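Local coordinates for protein FAM179B (Mus musculus, PDB 5DN7), which binds microtubules and promotes their polymerization through its TOG domains, TOG2 being the one in this chain, and takes part in ciliogenesis and cilium length control, at residues L245-L250 with Y261-P266. Residues are numbered along the deposited sequence; the frame is centred on the assembly and turned at random.
Sequences LARKTL and YAILMP
I263 lays the end of its side chain over one face of the R247 guanidinium, its CD1 lying 3.5 Å from NH1 of R247 and displaced from the middle of the group toward its rim. The two side chains cross at about a right angle, and the methyl also touches the aliphatic part of the arginine, with CD1 of I263 4.0 Å from CG of R247. The isoleucine chain is extended (chi1 -176°, chi2 164°), which carries CD1 out to the guanidinium; a bend at chi2 of R247 (-51°) turns the arginine across its path. This is a nonpolar methyl packed against a flat cationic group, a van der Waals contact that uses the face of the guanidinium and none of its N-H groups. M265 adds a looser touch, its SD 4.5 Å from CG of R247.

At the other end of the contact A262 sets its single methyl against T249 and the backbone of L250. Its CB meets OG1 of T249 at 3.4 Å and the backbone O of L250 at the same distance, while CG2 of T249 lies 3.7 Å away. No hydrogen bond joins the two segments, so van der Waals contact is what joins them here; A262 N is hydrogen-bonded to E204 and T249 O to R244. Between R247 and T249 in the chain, K248 is the centre of an inverse gamma turn, closed by a weak bond from T249 N to R247 O (2.7 Å), which turns the chain just after the helix ends.

The arrangement is a surface contact at the C-terminal end of the HEAT-repeat solenoid of this TOG domain. The chain leaves helix 237-246, passes through the small antiparallel pair of strands 252-253 and 259-260, and returns as 261-266, where A262, I263 and M265 also touch R244 of that helix and Y261 packs on helix 196-213.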
ATOM      1  N   LEU A 245      15.653 -18.521   4.231  1.00 26.47           N
ATOM      2  CA  LEU A 245      15.501 -19.192   2.930  1.00 20.97           C
ATOM      3  C   LEU A 245      15.556 -20.699   3.074  1.00 25.91           C
ATOM      4  O   LEU A 245      14.930 -21.411   2.304  1.00 34.55           O
ATOM      5  CB  LEU A 245      16.588 -18.747   1.949  1.00 28.52           C
ATOM      6  CG  LEU A 245      16.299 -17.610   0.975  1.00 28.31           C
ATOM      7  CD1 LEU A 245      15.418 -16.535   1.592  1.00 31.38           C
ATOM      8  CD2 LEU A 245      17.619 -17.033   0.529  1.00 23.02           C
ATOM      9  N   ALA A 246      16.324 -21.184   4.047  1.00 25.78           N
ATOM     10  CA  ALA A 246      16.395 -22.620   4.293  1.00 34.78           C
ATOM     11  C   ALA A 246      15.036 -23.167   4.750  1.00 41.08           C
ATOM     12  O   ALA A 246      14.696 -24.314   4.466  1.00 37.57           O
ATOM     13  CB  ALA A 246      17.471 -22.932   5.322  1.00 31.58           C
ATOM     14  N   ARG A 247      14.264 -22.342   5.458  1.00 43.95           N
ATOM     15  CA  ARG A 247      12.892 -22.707   5.832  1.00 39.59           C
ATOM     16  C   ARG A 247      11.986 -22.585   4.621  1.00 42.45           C
ATOM     17  O   ARG A 247      11.559 -21.487   4.263  1.00 42.83           O
ATOM     18  CB  ARG A 247      12.364 -21.818   6.951  1.00 28.89           C
ATOM     19  CG  ARG A 247      13.166 -21.888   8.218  1.00 47.25           C
ATOM     20  CD  ARG A 247      13.367 -23.324   8.654  1.00 60.57           C
ATOM     21  NE  ARG A 247      13.638 -23.399  10.086  1.00 69.19           N
ATOM     22  CZ  ARG A 247      12.760 -23.820  10.996  1.00 69.23           C
ATOM     23  NH1 ARG A 247      11.548 -24.225  10.631  1.00 61.92           N
ATOM     24  NH2 ARG A 247      13.104 -23.846  12.275  1.00 69.93           N
ATOM     25  N   LYS A 248      11.679 -23.707   3.990  1.00 41.38           N
ATOM     26  CA  LYS A 248      10.912 -23.645   2.763  1.00 44.28           C
ATOM     27  C   LYS A 248       9.421 -23.455   3.058  1.00 45.70           C
ATOM     28  O   LYS A 248       8.598 -24.261   2.651  1.00 57.07           O
ATOM     29  CB  LYS A 248      11.140 -24.911   1.920  1.00 49.54           C
ATOM     30  CG  LYS A 248      12.601 -25.160   1.511  1.00 49.69           C
ATOM     31  CD  LYS A 248      13.259 -23.905   0.910  1.00 53.83           C
ATOM     32  CE  LYS A 248      12.613 -23.437  -0.407  1.00 52.25           C
ATOM     33  NZ  LYS A 248      13.501 -23.668  -1.595  1.00 55.70           N
ATOM     34  N   THR A 249       9.074 -22.392   3.768  1.00 34.38           N
ATOM     35  CA  THR A 249       7.671 -22.093   4.020  1.00 31.26           C
ATOM     36  C   THR A 249       7.450 -20.620   3.719  1.00 18.98           C
ATOM     37  O   THR A 249       8.314 -19.789   3.956  1.00 25.62           O
ATOM     38  CB  THR A 249       7.244 -22.437   5.479  1.00 43.12           C
ATOM     39  OG1 THR A 249       5.884 -22.023   5.701  1.00 37.29           O
ATOM     40  CG2 THR A 249       8.167 -21.770   6.502  1.00 36.18           C
ATOM     41  N   LEU A 250       6.300 -20.299   3.163  1.00 23.10           N
ATOM     42  CA  LEU A 250       6.075 -18.956   2.662  1.00 24.18           C
ATOM     43  C   LEU A 250       4.931 -18.305   3.415  1.00 18.28           C
ATOM     44  O   LEU A 250       4.072 -19.007   3.931  1.00 19.43           O
ATOM     45  CB  LEU A 250       5.765 -19.004   1.165  1.00 28.88           C
ATOM     46  CG  LEU A 250       6.905 -19.464   0.257  1.00 26.99           C
ATOM     47  CD1 LEU A 250       6.341 -19.827  -1.093  1.00 22.13           C
ATOM     48  CD2 LEU A 250       7.967 -18.361   0.140  1.00 17.35           C
ATOM     49  N   TYR A 261       2.473 -14.320   8.295  1.00 15.88           N
ATOM     50  CA  TYR A 261       3.855 -14.751   8.160  1.00 15.92           C
ATOM     51  C   TYR A 261       3.987 -16.244   8.373  1.00 16.87           C
ATOM     52  O   TYR A 261       3.209 -16.853   9.103  1.00 18.53           O
ATOM     53  CB  TYR A 261       4.764 -14.007   9.157  1.00 21.35           C
ATOM     54  CG  TYR A 261       4.990 -12.540   8.853  1.00 29.73           C
ATOM     55  CD1 TYR A 261       4.156 -11.835   7.986  1.00 28.62           C
ATOM     56  CD2 TYR A 261       6.066 -11.867   9.411  1.00 38.24           C
ATOM     57  CE1 TYR A 261       4.374 -10.497   7.715  1.00 27.09           C
ATOM     58  CE2 TYR A 261       6.288 -10.533   9.155  1.00 37.65           C
ATOM     59  CZ  TYR A 261       5.439  -9.853   8.307  1.00 37.59           C
ATOM     60  OH  TYR A 261       5.691  -8.522   8.053  1.00 33.18           O
ATOM     61  N   ALA A 262       5.003 -16.831   7.757  1.00 21.57           N
ATOM     62  CA  ALA A 262       5.210 -18.268   7.859  1.00 25.74           C
ATOM     63  C   ALA A 262       5.902 -18.638   9.154  1.00 31.07           C
ATOM     64  O   ALA A 262       5.653 -19.698   9.730  1.00 38.34           O
ATOM     65  CB  ALA A 262       6.014 -18.779   6.669  1.00 19.40           C
ATOM     66  N   ILE A 263       6.769 -17.768   9.632  1.00 35.20           N
ATOM     67  CA  ILE A 263       7.628 -18.169  10.727  1.00 46.56           C
ATOM     68  C   ILE A 263       8.252 -16.943  11.385  1.00 47.00           C
ATOM     69  O   ILE A 263       8.538 -15.956  10.708  1.00 44.59           O
ATOM     70  CB  ILE A 263       8.723 -19.156  10.212  1.00 42.90           C
ATOM     71  CG1 ILE A 263       9.594 -19.688  11.356  1.00 54.22           C
ATOM     72  CG2 ILE A 263       9.577 -18.499   9.120  1.00 33.79           C
ATOM     73  CD1 ILE A 263      10.402 -20.922  10.974  1.00 51.00           C
ATOM     74  N   LEU A 264       8.406 -16.993  12.709  1.00 55.63           N
ATOM     75  CA  LEU A 264       9.201 -15.996  13.427  1.00 60.54           C
ATOM     76  C   LEU A 264      10.604 -16.584  13.628  1.00 59.64           C
ATOM     77  O   LEU A 264      10.798 -17.636  14.264  1.00 48.35           O
ATOM     78  CB  LEU A 264       8.561 -15.584  14.772  1.00 56.24           C
ATOM     79  CG  LEU A 264       8.684 -16.489  16.001  1.00 45.94           C
ATOM     80  CD1 LEU A 264       8.175 -15.817  17.269  1.00 43.63           C
ATOM     81  CD2 LEU A 264       7.972 -17.810  15.772  1.00 53.35           C
ATOM     82  N   MET A 265      11.555 -15.973  12.928  1.00 60.32           N
ATOM     83  CA  MET A 265      12.942 -16.391  12.986  1.00 57.50           C
ATOM     84  C   MET A 265      13.440 -16.015  14.360  1.00 58.36           C
ATOM     85  O   MET A 265      13.070 -14.966  14.886  1.00 60.20           O
ATOM     86  CB  MET A 265      13.765 -15.685  11.909  1.00 50.57           C
ATOM     87  CG  MET A 265      13.524 -16.206  10.502  1.00 40.30           C
ATOM     88  SD  MET A 265      13.439 -18.006  10.431  1.00 48.89           S
ATOM     89  CE  MET A 265      15.177 -18.431  10.514  1.00 34.51           C
ATOM     90  N   PRO A 266      14.280 -16.835  14.953  1.00 54.42           N
ATOM     91  CA  PRO A 266      14.728 -16.541  16.300  1.00 61.11           C
ATOM     92  C   PRO A 266      15.408 -15.187  16.315  1.00 65.65           C
ATOM     93  O   PRO A 266      15.171 -14.438  17.249  1.00 73.12           O
ATOM     94  CB  PRO A 266      15.698 -17.670  16.588  1.00 50.89           C
ATOM     95  CG  PRO A 266      15.296 -18.770  15.695  1.00 43.98           C
ATOM     96  CD  PRO A 266      14.277 -18.272  14.708  1.00 46.01           C
TER